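Local atomic coordinates of alpha-galactosidase (Umbelopsis vinacea, PDB entry 3A5V), a protein that catalyses the hydrolysis of terminal non-reducing alpha-D-galactose residues from galactosides, as an enzyme of glycoside hydrolase family 27. Residues M11-W16 against N272-I277; Q26-A31 against K77-D82; L242-G247 against N279-I284. All blocks are in the same frame, centred on the assembly; numbering follows the deposited sequence.

Contact 1 of 3, residues M11-W16 against N272-I277; sequences MGWNTW and NDVTNI. With NAG (2-acetamido-2-deoxy-beta-D-glucopyranose), chain C.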
ATOM      1  N   MET A  11     -19.597  21.924 -18.256  1.00 10.84           N
ATOM      2  CA  MET A  11     -20.517  22.522 -17.304  1.00 11.15           C
ATOM      3  C   MET A  11     -21.911  21.987 -17.609  1.00 11.28           C
ATOM      4  O   MET A  11     -22.248  21.734 -18.768  1.00 10.95           O
ATOM      5  CB  MET A  11     -20.497  24.052 -17.409  1.00 11.11           C
ATOM      6  CG  MET A  11     -19.120  24.702 -17.178  1.00 11.24           C
ATOM      7  SD  MET A  11     -19.103  26.487 -17.500  1.00 12.43           S
ATOM      8  CE  MET A  11     -20.366  27.080 -16.337  1.00 11.99           C
ATOM      9  N   GLY A  12     -22.729  21.825 -16.579  1.00 11.28           N
ATOM     10  CA  GLY A  12     -24.039  21.221 -16.789  1.00 11.43           C
ATOM     11  C   GLY A  12     -24.786  20.995 -15.494  1.00 11.40           C
ATOM     12  O   GLY A  12     -24.538  21.673 -14.483  1.00 11.45           O
ATOM     13  N   TRP A  13     -25.698  20.035 -15.539  1.00 11.76           N
ATOM     14  CA  TRP A  13     -26.596  19.712 -14.428  1.00 11.91           C
ATOM     15  C   TRP A  13     -26.957  18.221 -14.521  1.00 11.99           C
ATOM     16  O   TRP A  13     -27.073  17.666 -15.626  1.00 12.82           O
ATOM     17  CB  TRP A  13     -27.847  20.601 -14.509  1.00 11.54           C
ATOM     18  CG  TRP A  13     -28.921  20.241 -13.495  1.00 11.12           C
ATOM     19  CD1 TRP A  13     -29.038  20.694 -12.217  1.00 11.62           C
ATOM     20  CD2 TRP A  13     -30.011  19.346 -13.713  1.00 11.58           C
ATOM     21  NE1 TRP A  13     -30.159  20.143 -11.613  1.00 12.99           N
ATOM     22  CE2 TRP A  13     -30.769  19.307 -12.517  1.00 11.98           C
ATOM     23  CE3 TRP A  13     -30.419  18.558 -14.815  1.00 12.34           C
ATOM     24  CZ2 TRP A  13     -31.919  18.507 -12.380  1.00 13.28           C
ATOM     25  CZ3 TRP A  13     -31.568  17.782 -14.689  1.00 11.88           C
ATOM     26  CH2 TRP A  13     -32.303  17.754 -13.467  1.00 12.25           C
ATOM     27  N   ASN A  14     -27.145  17.595 -13.361  1.00 12.13           N
ATOM     28  CA  ASN A  14     -27.337  16.149 -13.227  1.00 12.43           C
ATOM     29  C   ASN A  14     -28.593  15.863 -12.384  1.00 11.92           C
ATOM     30  O   ASN A  14     -28.829  16.537 -11.385  1.00 12.65           O
ATOM     31  CB  ASN A  14     -26.056  15.528 -12.597  1.00 11.80           C
ATOM     32  CG  ASN A  14     -26.202  14.059 -12.280  1.00 12.76           C
ATOM     33  OD1 ASN A  14     -26.930  13.684 -11.361  1.00 12.59           O
ATOM     34  ND2 ASN A  14     -25.504  13.206 -13.047  1.00 12.50           N
ATOM     35  N   THR A  15     -29.392  14.873 -12.807  1.00 12.70           N
ATOM     36  CA  THR A  15     -30.704  14.573 -12.202  1.00 12.90           C
ATOM     37  C   THR A  15     -30.673  13.983 -10.788  1.00 13.54           C
ATOM     38  O   THR A  15     -31.690  14.030 -10.095  1.00 13.40           O
ATOM     39  CB  THR A  15     -31.525  13.553 -13.033  1.00 13.26           C
ATOM     40  OG1 THR A  15     -30.825  12.295 -13.096  1.00 12.83           O
ATOM     41  CG2 THR A  15     -31.831  14.090 -14.467  1.00 12.44           C
ATOM     42  N   TRP A  16     -29.532  13.425 -10.367  1.00 13.41           N
ATOM     43  CA  TRP A  16     -29.522  12.570  -9.160  1.00 13.51           C
ATOM     44  C   TRP A  16     -29.966  13.250  -7.861  1.00 14.10           C
ATOM     45  O   TRP A  16     -30.907  12.780  -7.212  1.00 13.84           O
ATOM     46  CB  TRP A  16     -28.186  11.822  -8.930  1.00 13.78           C
ATOM     47  CG  TRP A  16     -28.375  10.870  -7.766  1.00 14.95           C
ATOM     48  CD1 TRP A  16     -27.969  11.050  -6.463  1.00 17.00           C
ATOM     49  CD2 TRP A  16     -29.142   9.655  -7.782  1.00 15.00           C
ATOM     50  NE1 TRP A  16     -28.397   9.987  -5.684  1.00 16.44           N
ATOM     51  CE2 TRP A  16     -29.118   9.123  -6.469  1.00 16.24           C
ATOM     52  CE3 TRP A  16     -29.825   8.949  -8.794  1.00 15.20           C
ATOM     53  CZ2 TRP A  16     -29.757   7.920  -6.136  1.00 16.20           C
ATOM     54  CZ3 TRP A  16     -30.457   7.752  -8.465  1.00 15.74           C
ATOM     55  CH2 TRP A  16     -30.424   7.255  -7.143  1.00 16.00           C
ATOM     56  N   ASN A 272     -28.159  20.124  -7.976  1.00 16.96           N
ATOM     57  CA  ASN A 272     -29.112  20.910  -7.189  1.00 17.83           C
ATOM     58  C   ASN A 272     -30.474  21.069  -7.890  1.00 18.37           C
ATOM     59  O   ASN A 272     -30.758  20.360  -8.861  1.00 18.93           O
ATOM     60  CB  ASN A 272     -28.511  22.295  -6.862  1.00 17.41           C
ATOM     61  CG  ASN A 272     -28.281  23.157  -8.113  1.00 18.14           C
ATOM     62  OD1 ASN A 272     -28.519  22.723  -9.250  1.00 16.69           O
ATOM     63  ND2 ASN A 272     -27.797  24.372  -7.901  1.00 18.04           N
ATOM     64  N   ASP A 273     -31.311  21.983  -7.387  1.00 18.52           N
ATOM     65  CA  ASP A 273     -32.627  22.252  -7.994  1.00 19.25           C
ATOM     66  C   ASP A 273     -32.511  23.455  -8.937  1.00 19.14           C
ATOM     67  O   ASP A 273     -32.087  24.538  -8.508  1.00 20.39           O
ATOM     68  CB  ASP A 273     -33.677  22.495  -6.911  1.00 19.35           C
ATOM     69  CG  ASP A 273     -35.073  22.793  -7.474  1.00 21.84           C
ATOM     70  OD1 ASP A 273     -35.398  22.461  -8.637  1.00 22.43           O
ATOM     71  OD2 ASP A 273     -35.871  23.349  -6.713  1.00 24.78           O
ATOM     72  N   VAL A 274     -32.833  23.254 -10.216  1.00 17.91           N
ATOM     73  CA  VAL A 274     -32.771  24.352 -11.202  1.00 17.69           C
ATOM     74  C   VAL A 274     -34.153  24.954 -11.477  1.00 17.89           C
ATOM     75  O   VAL A 274     -34.262  25.939 -12.211  1.00 18.31           O
ATOM     76  CB  VAL A 274     -32.102  23.929 -12.554  1.00 17.31           C
ATOM     77  CG1 VAL A 274     -30.581  23.791 -12.395  1.00 17.97           C
ATOM     78  CG2 VAL A 274     -32.724  22.636 -13.111  1.00 16.81           C
ATOM     79  N   THR A 275     -35.195  24.386 -10.875  1.00 18.33           N
ATOM     80  CA  THR A 275     -36.565  24.875 -11.116  1.00 19.14           C
ATOM     81  C   THR A 275     -36.998  25.979 -10.143  1.00 18.64           C
ATOM     82  O   THR A 275     -38.008  26.652 -10.362  1.00 17.81           O
ATOM     83  CB  THR A 275     -37.620  23.728 -11.115  1.00 19.47           C
ATOM     84  OG1 THR A 275     -37.667  23.113  -9.823  1.00 20.53           O
ATOM     85  CG2 THR A 275     -37.293  22.684 -12.200  1.00 20.92           C
ATOM     86  N   ASN A 276     -36.243  26.149  -9.062  1.00 18.37           N
ATOM     87  CA  ASN A 276     -36.494  27.220  -8.107  1.00 19.21           C
ATOM     88  C   ASN A 276     -35.133  27.638  -7.559  1.00 18.42           C
ATOM     89  O   ASN A 276     -34.641  27.062  -6.603  1.00 17.75           O
ATOM     90  CB  ASN A 276     -37.450  26.754  -6.998  1.00 20.31           C
ATOM     91  CG  ASN A 276     -37.878  27.885  -6.068  1.00 24.31           C
ATOM     92  OD1 ASN A 276     -37.274  28.957  -6.040  1.00 25.84           O
ATOM     93  ND2 ASN A 276     -38.942  27.643  -5.312  1.00 31.61           N
ATOM     94  N   ILE A 277     -34.524  28.617  -8.220  1.00 17.68           N
ATOM     95  CA  ILE A 277     -33.169  29.049  -7.908  1.00 17.19           C
ATOM     96  C   ILE A 277     -33.270  30.344  -7.108  1.00 17.48           C
ATOM     97  O   ILE A 277     -33.702  31.364  -7.648  1.00 17.16           O
ATOM     98  CB  ILE A 277     -32.327  29.282  -9.201  1.00 17.12           C
ATOM     99  CG1 ILE A 277     -32.426  28.081 -10.166  1.00 17.12           C
ATOM    100  CG2 ILE A 277     -30.859  29.588  -8.849  1.00 17.14           C
ATOM    101  CD1 ILE A 277     -31.731  28.305 -11.533  1.00 15.99           C
TER
HETATM  102  C1  NAG C   1     -39.256  28.793  -4.504  1.00 39.94           C
HETATM  103  C2  NAG C   1     -40.768  28.618  -4.293  1.00 44.44           C
HETATM  104  C3  NAG C   1     -41.337  29.444  -3.136  1.00 47.58           C
HETATM  105  C4  NAG C   1     -40.391  29.607  -1.936  1.00 50.10           C
HETATM  106  C5  NAG C   1     -38.934  29.821  -2.405  1.00 48.34           C
HETATM  107  C6  NAG C   1     -37.901  29.911  -1.280  1.00 48.96           C
HETATM  108  C7  NAG C   1     -42.501  28.325  -5.974  1.00 42.16           C
HETATM  109  C8  NAG C   1     -43.213  28.939  -7.138  1.00 41.66           C
HETATM  110  N2  NAG C   1     -41.485  29.020  -5.485  1.00 41.80           N
HETATM  111  O3  NAG C   1     -42.568  28.854  -2.745  1.00 47.48           O
HETATM  112  O4  NAG C   1     -40.856  30.692  -1.146  1.00 55.84           O
HETATM  113  O5  NAG C   1     -38.552  28.770  -3.276  1.00 43.83           O
HETATM  114  O6  NAG C   1     -37.695  28.643  -0.688  1.00 49.86           O
HETATM  115  O7  NAG C   1     -42.861  27.239  -5.525  1.00 42.95           O
HETATM  116  O   HOH W   1     -30.078  17.303  -9.061  1.00 13.89           O
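W13 on strand 11-14 faces N272 and V274 across a wide backbone gap, W13 CA lying 7.8 Å from N272 CA, so the indole has to span it. With CG anti to the backbone N (chi1 173°), the ring extends toward the loop 272-277, and W13 NE1 donates to N272 O at 2.8 Å. The bond is nearly straight, 167° at the hydrogen; the oxygen meets the ring edge close to its plane, although the nitrogen stands above the carbonyl plane of N272. Over one indole face, V274 CG2 makes a CH-pi contact 4.0 Å from the centroid of the five-membered ring, while V274 CG1 presses on W13 CD1 at 3.5 Å. A beta-branched valine thus supplies two methyls to one ring. The loop follows strand 268-270, which pairs with strand 11-14 to close the eight-stranded parallel barrel of this (beta/alpha)8 domain. Replacing W13 by a phenylalanine, which has no ring N-H, would probably leave N272 O without its indole donor and V274 with less ring surface to cover. N272 OD1 lies 3.6 Å from W13 CD1, while N272 ND2 is hydrogen-bonded to V244 O of the neighbouring loop. Farther along, N276 ND2 carries a covalently attached N-acetylglucosamine.

Contact 2 of 3, residues Q26-A31 against K77-D82; sequences QLILDA and KPLVDD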
ATOM      1  N   GLN A  26     -40.717  13.928 -17.882  1.00 18.88           N
ATOM      2  CA  GLN A  26     -41.270  15.270 -17.657  1.00 19.24           C
ATOM      3  C   GLN A  26     -40.421  16.138 -16.737  1.00 18.22           C
ATOM      4  O   GLN A  26     -40.271  17.335 -16.981  1.00 16.95           O
ATOM      5  CB  GLN A  26     -42.721  15.234 -17.146  1.00 20.01           C
ATOM      6  CG  GLN A  26     -43.467  16.594 -17.329  1.00 23.78           C
ATOM      7  CD  GLN A  26     -43.349  17.158 -18.761  1.00 27.99           C
ATOM      8  OE1 GLN A  26     -43.794  16.529 -19.730  1.00 28.38           O
ATOM      9  NE2 GLN A  26     -42.725  18.341 -18.894  1.00 28.61           N
ATOM     10  N   LEU A  27     -39.870  15.526 -15.689  1.00 17.51           N
ATOM     11  CA  LEU A  27     -38.984  16.234 -14.771  1.00 17.21           C
ATOM     12  C   LEU A  27     -37.707  16.684 -15.474  1.00 16.41           C
ATOM     13  O   LEU A  27     -37.224  17.805 -15.253  1.00 16.77           O
ATOM     14  CB  LEU A  27     -38.665  15.366 -13.545  1.00 17.26           C
ATOM     15  CG  LEU A  27     -39.864  15.001 -12.659  1.00 18.41           C
ATOM     16  CD1 LEU A  27     -39.498  13.846 -11.725  1.00 18.69           C
ATOM     17  CD2 LEU A  27     -40.391  16.206 -11.875  1.00 20.19           C
ATOM     18  N   ILE A  28     -37.160  15.819 -16.317  1.00 15.77           N
ATOM     19  CA  ILE A  28     -35.958  16.171 -17.079  1.00 15.29           C
ATOM     20  C   ILE A  28     -36.255  17.344 -18.029  1.00 16.17           C
ATOM     21  O   ILE A  28     -35.487  18.302 -18.120  1.00 14.97           O
ATOM     22  CB  ILE A  28     -35.397  14.962 -17.850  1.00 15.22           C
ATOM     23  CG1 ILE A  28     -34.830  13.925 -16.858  1.00 13.45           C
ATOM     24  CG2 ILE A  28     -34.271  15.405 -18.875  1.00 14.10           C
ATOM     25  CD1 ILE A  28     -34.716  12.521 -17.422  1.00 12.89           C
ATOM     26  N   LEU A  29     -37.382  17.255 -18.731  1.00 16.70           N
ATOM     27  CA  LEU A  29     -37.758  18.295 -19.694  1.00 18.71           C
ATOM     28  C   LEU A  29     -38.020  19.630 -18.992  1.00 17.50           C
ATOM     29  O   LEU A  29     -37.592  20.670 -19.477  1.00 17.35           O
ATOM     30  CB  LEU A  29     -38.971  17.841 -20.528  1.00 18.83           C
ATOM     31  CG  LEU A  29     -39.199  18.442 -21.920  1.00 22.28           C
ATOM     32  CD1 LEU A  29     -37.923  18.605 -22.747  1.00 23.13           C
ATOM     33  CD2 LEU A  29     -40.223  17.579 -22.643  1.00 21.65           C
ATOM     34  N   ASP A  30     -38.678  19.606 -17.833  1.00 17.21           N
ATOM     35  CA  ASP A  30     -38.884  20.830 -17.054  1.00 17.16           C
ATOM     36  C   ASP A  30     -37.575  21.441 -16.536  1.00 16.11           C
ATOM     37  O   ASP A  30     -37.425  22.661 -16.501  1.00 15.21           O
ATOM     38  CB  ASP A  30     -39.815  20.587 -15.872  1.00 18.13           C
ATOM     39  CG  ASP A  30     -41.259  20.391 -16.290  1.00 22.79           C
ATOM     40  OD1 ASP A  30     -41.586  20.650 -17.468  1.00 26.26           O
ATOM     41  OD2 ASP A  30     -42.073  19.970 -15.425  1.00 28.66           O
ATOM     42  N   ALA A  31     -36.638  20.589 -16.123  1.00 15.50           N
ATOM     43  CA  ALA A  31     -35.324  21.071 -15.667  1.00 14.53           C
ATOM     44  C   ALA A  31     -34.528  21.688 -16.835  1.00 14.20           C
ATOM     45  O   ALA A  31     -33.894  22.728 -16.660  1.00 14.16           O
ATOM     46  CB  ALA A  31     -34.550  19.958 -15.030  1.00 14.05           C
ATOM     47  N   LYS A  77     -34.717   8.616 -27.060  1.00 18.49           N
ATOM     48  CA  LYS A  77     -34.373   9.442 -28.231  1.00 18.41           C
ATOM     49  C   LYS A  77     -35.230  10.721 -28.385  1.00 17.51           C
ATOM     50  O   LYS A  77     -34.673  11.801 -28.599  1.00 16.98           O
ATOM     51  CB  LYS A  77     -34.317   8.637 -29.546  1.00 19.08           C
ATOM     52  CG  LYS A  77     -33.730   9.458 -30.684  1.00 20.44           C
ATOM     53  CD  LYS A  77     -33.902   8.796 -32.026  1.00 27.05           C
ATOM     54  CE  LYS A  77     -33.401   9.707 -33.147  1.00 28.89           C
ATOM     55  NZ  LYS A  77     -31.899   9.751 -33.197  1.00 32.34           N
ATOM     56  N   PRO A  78     -36.572  10.606 -28.294  1.00 17.31           N
ATOM     57  CA  PRO A  78     -37.382  11.822 -28.450  1.00 16.88           C
ATOM     58  C   PRO A  78     -37.157  12.864 -27.352  1.00 16.05           C
ATOM     59  O   PRO A  78     -37.299  14.057 -27.611  1.00 15.44           O
ATOM     60  CB  PRO A  78     -38.824  11.289 -28.397  1.00 17.11           C
ATOM     61  CG  PRO A  78     -38.710   9.859 -28.867  1.00 18.45           C
ATOM     62  CD  PRO A  78     -37.431   9.416 -28.160  1.00 17.55           C
ATOM     63  N   LEU A  79     -36.840  12.416 -26.134  1.00 15.14           N
ATOM     64  CA  LEU A  79     -36.429  13.324 -25.066  1.00 15.10           C
ATOM     65  C   LEU A  79     -35.106  14.038 -25.407  1.00 14.39           C
ATOM     66  O   LEU A  79     -34.973  15.245 -25.193  1.00 14.44           O
ATOM     67  CB  LEU A  79     -36.328  12.578 -23.707  1.00 14.46           C
ATOM     68  CG  LEU A  79     -35.785  13.384 -22.519  1.00 15.30           C
ATOM     69  CD1 LEU A  79     -36.614  14.673 -22.253  1.00 15.92           C
ATOM     70  CD2 LEU A  79     -35.723  12.506 -21.250  1.00 14.88           C
ATOM     71  N   VAL A  80     -34.131  13.290 -25.918  1.00 14.83           N
ATOM     72  CA  VAL A  80     -32.852  13.892 -26.338  1.00 15.16           C
ATOM     73  C   VAL A  80     -33.088  14.927 -27.456  1.00 15.40           C
ATOM     74  O   VAL A  80     -32.480  16.000 -27.458  1.00 15.60           O
ATOM     75  CB  VAL A  80     -31.831  12.824 -26.772  1.00 14.54           C
ATOM     76  CG1 VAL A  80     -30.640  13.450 -27.464  1.00 14.30           C
ATOM     77  CG2 VAL A  80     -31.391  11.981 -25.556  1.00 14.77           C
ATOM     78  N   ASP A  81     -33.993  14.617 -28.386  1.00 15.80           N
ATOM     79  CA  ASP A  81     -34.369  15.583 -29.441  1.00 16.31           C
ATOM     80  C   ASP A  81     -34.915  16.891 -28.860  1.00 15.73           C
ATOM     81  O   ASP A  81     -34.576  17.979 -29.341  1.00 16.78           O
ATOM     82  CB  ASP A  81     -35.419  14.976 -30.393  1.00 16.62           C
ATOM     83  CG  ASP A  81     -34.856  13.873 -31.289  1.00 17.62           C
ATOM     84  OD1 ASP A  81     -33.621  13.768 -31.518  1.00 17.99           O
ATOM     85  OD2 ASP A  81     -35.690  13.109 -31.794  1.00 21.06           O
ATOM     86  N   ASP A  82     -35.756  16.786 -27.831  1.00 15.68           N
ATOM     87  CA  ASP A  82     -36.299  17.961 -27.123  1.00 15.15           C
ATOM     88  C   ASP A  82     -35.206  18.779 -26.423  1.00 14.99           C
ATOM     89  O   ASP A  82     -35.230  20.013 -26.439  1.00 14.42           O
ATOM     90  CB  ASP A  82     -37.350  17.537 -26.086  1.00 15.38           C
ATOM     91  CG  ASP A  82     -38.659  17.074 -26.722  1.00 17.97           C
ATOM     92  OD1 ASP A  82     -38.912  17.430 -27.886  1.00 20.69           O
ATOM     93  OD2 ASP A  82     -39.424  16.341 -26.059  1.00 18.40           O
TER
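L79 meets I28 and L29, two consecutive residues of the neighbouring helix. Helix segments 26-31 and 77-82 run almost parallel, 11° apart, with their axes 10.6 Å from each other, a spacing bridged here by the side chains of I28, L29 and L79. The buried part is made by I28 and L79. L79 has CG anti to its own backbone nitrogen (chi1 175°), which carries both methyls across to the other helix: L79 CD2 rests 4.0 Å from I28 CD1 and also near I28 CG2, the two side chains crossing at about a right angle. Branched aliphatic side chains suit this buried place because their methyls fill the space between the helices and bring in no polar group that would need a partner. F72 adds to the same cluster, touching both I28 and L79.

Nearer the solvent, the contact changes character. L29 slides past L79 in the opposite direction, L29 CD1 standing 4.2 Å from L79 CD1, and its closer approach is to an acid: L29 CD1 lies 3.6 Å from D82 CB. Here leucine covers the aliphatic root of D82, whose OD2 forms a salt bridge with R74, so the carboxylate is held by a charge while its methylene packs. On the outer side of segment 26-31, Q26 NE2 donates to D30 OD1 at 2.9 Å, one turn on, meeting it from above the carboxylate plane. The two helices lie side by side on the outside of the barrel, helix 25-38 following strand 11-14 and helix 76-85 following strand 47-49, the successive strand-helix units of a (beta/alpha)8 fold.

Contact 3 of 3, residues L242-G247 against N279-I284; sequences LEVGNG and NTTKEI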
ATOM      1  N   LEU A 242     -21.650  20.051  -7.771  1.00 13.31           N
ATOM      2  CA  LEU A 242     -21.832  21.192  -6.888  1.00 13.25           C
ATOM      3  C   LEU A 242     -23.102  21.020  -6.044  1.00 13.54           C
ATOM      4  O   LEU A 242     -24.168  20.744  -6.590  1.00 14.17           O
ATOM      5  CB  LEU A 242     -21.933  22.483  -7.724  1.00 12.02           C
ATOM      6  CG  LEU A 242     -20.628  22.847  -8.455  1.00 12.99           C
ATOM      7  CD1 LEU A 242     -20.889  23.800  -9.641  1.00 12.21           C
ATOM      8  CD2 LEU A 242     -19.569  23.426  -7.496  1.00 11.44           C
ATOM      9  N   GLU A 243     -22.971  21.213  -4.733  1.00 13.75           N
ATOM     10  CA  GLU A 243     -24.083  21.105  -3.767  1.00 14.91           C
ATOM     11  C   GLU A 243     -24.836  22.428  -3.526  1.00 14.80           C
ATOM     12  O   GLU A 243     -25.801  22.468  -2.752  1.00 14.90           O
ATOM     13  CB  GLU A 243     -23.554  20.569  -2.420  1.00 14.43           C
ATOM     14  CG  GLU A 243     -23.020  19.134  -2.484  1.00 15.80           C
ATOM     15  CD  GLU A 243     -24.116  18.067  -2.405  1.00 18.65           C
ATOM     16  OE1 GLU A 243     -25.310  18.414  -2.271  1.00 19.45           O
ATOM     17  OE2 GLU A 243     -23.772  16.868  -2.461  1.00 19.52           O
ATOM     18  N   VAL A 244     -24.389  23.499  -4.184  1.00 14.84           N
ATOM     19  CA  VAL A 244     -24.913  24.853  -3.951  1.00 14.26           C
ATOM     20  C   VAL A 244     -26.455  24.945  -3.983  1.00 15.10           C
ATOM     21  O   VAL A 244     -27.107  24.591  -4.986  1.00 15.77           O
ATOM     22  CB  VAL A 244     -24.310  25.873  -4.936  1.00 15.00           C
ATOM     23  CG1 VAL A 244     -24.788  27.293  -4.566  1.00 13.50           C
ATOM     24  CG2 VAL A 244     -22.756  25.783  -4.934  1.00 12.29           C
ATOM     25  N   GLY A 245     -27.031  25.388  -2.873  1.00 14.65           N
ATOM     26  CA  GLY A 245     -28.475  25.564  -2.795  1.00 15.30           C
ATOM     27  C   GLY A 245     -29.192  24.450  -2.067  1.00 15.33           C
ATOM     28  O   GLY A 245     -30.381  24.582  -1.747  1.00 15.58           O
ATOM     29  N   ASN A 246     -28.496  23.342  -1.813  1.00 15.11           N
ATOM     30  CA  ASN A 246     -29.151  22.193  -1.163  1.00 15.61           C
ATOM     31  C   ASN A 246     -29.433  22.395   0.335  1.00 15.56           C
ATOM     32  O   ASN A 246     -30.343  21.761   0.885  1.00 16.71           O
ATOM     33  CB  ASN A 246     -28.439  20.867  -1.494  1.00 15.16           C
ATOM     34  CG  ASN A 246     -28.569  20.493  -2.979  1.00 18.23           C
ATOM     35  OD1 ASN A 246     -29.499  20.953  -3.680  1.00 17.07           O
ATOM     36  ND2 ASN A 246     -27.638  19.670  -3.470  1.00 17.16           N
ATOM     37  N   GLY A 247     -28.698  23.300   0.982  1.00 14.92           N
ATOM     38  CA  GLY A 247     -29.094  23.762   2.325  1.00 14.07           C
ATOM     39  C   GLY A 247     -28.248  23.305   3.511  1.00 14.12           C
ATOM     40  O   GLY A 247     -28.389  23.846   4.601  1.00 13.00           O
ATOM     41  N   ASN A 279     -32.020  33.754  -4.983  1.00 17.91           N
ATOM     42  CA  ASN A 279     -31.017  34.798  -5.215  1.00 18.89           C
ATOM     43  C   ASN A 279     -29.662  34.424  -4.623  1.00 17.93           C
ATOM     44  O   ASN A 279     -28.622  34.707  -5.220  1.00 17.64           O
ATOM     45  CB  ASN A 279     -31.495  36.143  -4.650  1.00 19.71           C
ATOM     46  CG  ASN A 279     -32.571  36.786  -5.515  1.00 22.91           C
ATOM     47  OD1 ASN A 279     -32.824  36.353  -6.644  1.00 26.23           O
ATOM     48  ND2 ASN A 279     -33.190  37.833  -4.999  1.00 26.76           N
ATOM     49  N   THR A 280     -29.682  33.768  -3.464  1.00 17.51           N
ATOM     50  CA  THR A 280     -28.442  33.328  -2.829  1.00 17.78           C
ATOM     51  C   THR A 280     -27.682  32.314  -3.709  1.00 16.89           C
ATOM     52  O   THR A 280     -26.451  32.378  -3.824  1.00 16.70           O
ATOM     53  CB  THR A 280     -28.784  32.690  -1.463  0.50 17.81           C
ATOM     54  OG1 THR A 280     -29.721  33.535  -0.777  0.50 17.90           O
ATOM     55  CG2 THR A 280     -27.543  32.505  -0.596  0.50 17.97           C
ATOM     56  N   THR A 281     -28.417  31.397  -4.326  1.00 15.82           N
ATOM     57  CA  THR A 281     -27.814  30.426  -5.236  1.00 15.41           C
ATOM     58  C   THR A 281     -27.304  31.115  -6.517  1.00 15.10           C
ATOM     59  O   THR A 281     -26.192  30.829  -6.981  1.00 14.15           O
ATOM     60  CB  THR A 281     -28.783  29.254  -5.531  1.00 15.74           C
ATOM     61  OG1 THR A 281     -28.939  28.477  -4.321  1.00 19.71           O
ATOM     62  CG2 THR A 281     -28.226  28.346  -6.639  1.00 13.30           C
ATOM     63  N   LYS A 282     -28.095  32.040  -7.064  1.00 14.10           N
ATOM     64  CA  LYS A 282     -27.701  32.720  -8.313  1.00 15.64           C
ATOM     65  C   LYS A 282     -26.389  33.479  -8.116  1.00 15.23           C
ATOM     66  O   LYS A 282     -25.537  33.490  -8.988  1.00 15.07           O
ATOM     67  CB  LYS A 282     -28.786  33.704  -8.771  1.00 15.17           C
ATOM     68  CG  LYS A 282     -30.091  33.070  -9.249  1.00 16.56           C
ATOM     69  CD  LYS A 282     -31.115  34.169  -9.655  1.00 17.79           C
ATOM     70  CE  LYS A 282     -32.404  33.535 -10.184  1.00 20.42           C
ATOM     71  NZ  LYS A 282     -33.505  34.546 -10.416  1.00 22.10           N
ATOM     72  N   GLU A 283     -26.241  34.126  -6.961  1.00 15.74           N
ATOM     73  CA  GLU A 283     -25.013  34.870  -6.642  1.00 17.35           C
ATOM     74  C   GLU A 283     -23.768  33.986  -6.777  1.00 15.65           C
ATOM     75  O   GLU A 283     -22.718  34.441  -7.260  1.00 15.82           O
ATOM     76  CB  GLU A 283     -25.111  35.462  -5.229  1.00 17.28           C
ATOM     77  CG  GLU A 283     -23.931  36.344  -4.843  1.00 21.44           C
ATOM     78  CD  GLU A 283     -24.055  36.954  -3.447  1.00 22.54           C
ATOM     79  OE1 GLU A 283     -25.193  37.051  -2.911  1.00 27.73           O
ATOM     80  OE2 GLU A 283     -22.996  37.323  -2.888  1.00 30.02           O
ATOM     81  N   ILE A 284     -23.890  32.726  -6.359  1.00 14.57           N
ATOM     82  CA  ILE A 284     -22.757  31.775  -6.405  1.00 13.97           C
ATOM     83  C   ILE A 284     -22.550  31.122  -7.792  1.00 13.04           C
ATOM     84  O   ILE A 284     -21.419  30.983  -8.272  1.00 12.86           O
ATOM     85  CB  ILE A 284     -22.884  30.665  -5.304  1.00 13.71           C
ATOM     86  CG1 ILE A 284     -23.024  31.274  -3.883  1.00 14.97           C
ATOM     87  CG2 ILE A 284     -21.693  29.645  -5.381  1.00 14.06           C
ATOM     88  CD1 ILE A 284     -21.852  32.208  -3.434  1.00 15.61           C
TER
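V244, T281 and I284 carry most of this contact, where a turn in the loop 242-247 docks against the first turns of the helix that starts at N279. V244 is the chief apolar piece. Its CG1 is anti to the backbone N (chi1 -175°), a setting that brings this methyl to I284 CB at 3.9 Å, while V244 CG2 lies 4.0 Å from I284 CG2. The two methyls of V244 therefore meet the CB and CG2 of I284, the side chains crossing at a slant. The far end of I284 leads away from the turn, and its side chain also touches R255 and Y258 of helix 251-263.

T281, nearly one helical turn before I284, adds a thin apolar edge, with its CG2 at 4.2 Å from V244 CG1. Its hydroxyl sits close over the turn: T281 OG1 is 3.3 Å from G245 CA. G245 has positive phi (101°), and a side chain at this position would collide both with T281 OG1 and with the carbonyl oxygen of V244, which explains why glycine is needed. The turn is stiffened twice, N246 N donating to E243 O at 3.0 Å and N246 ND2 donating to E243 OE1 at 2.9 Å and also bonded to G271 O. Elsewhere on the helix, N279, K282 and E283 border a bound polyether molecule. What results is a type II beta turn from E243 to N246 with glycine in its third position, set in the loop after strand 236-238 of the (beta/alpha)8 barrel and packed on the short helix that follows the last barrel strand.

Overall arrangement
From the N terminus, residues 11-16 open the longest loop, closed by contact 1 only when the chain returns at 272-277 after its last barrel strand. Contact 2 lies wholly within that loop, closing a short one between 26-31 and 77-82 and joining helix 25-38 to helix 76-85; A31, in its first segment, packs against W13 of contact 1. Contact 3 starts inside the same loop, at 242-247, but ends beyond it at 279-284, and so crosses contact 1, which it also touches. Contacts 2 and 3 follow in series, their centres about 24 Å apart. Contact 1 ties the first barrel strand to the chain beyond the last, while contact 3 packs a loop near the barrel's end on the helix after its last strand.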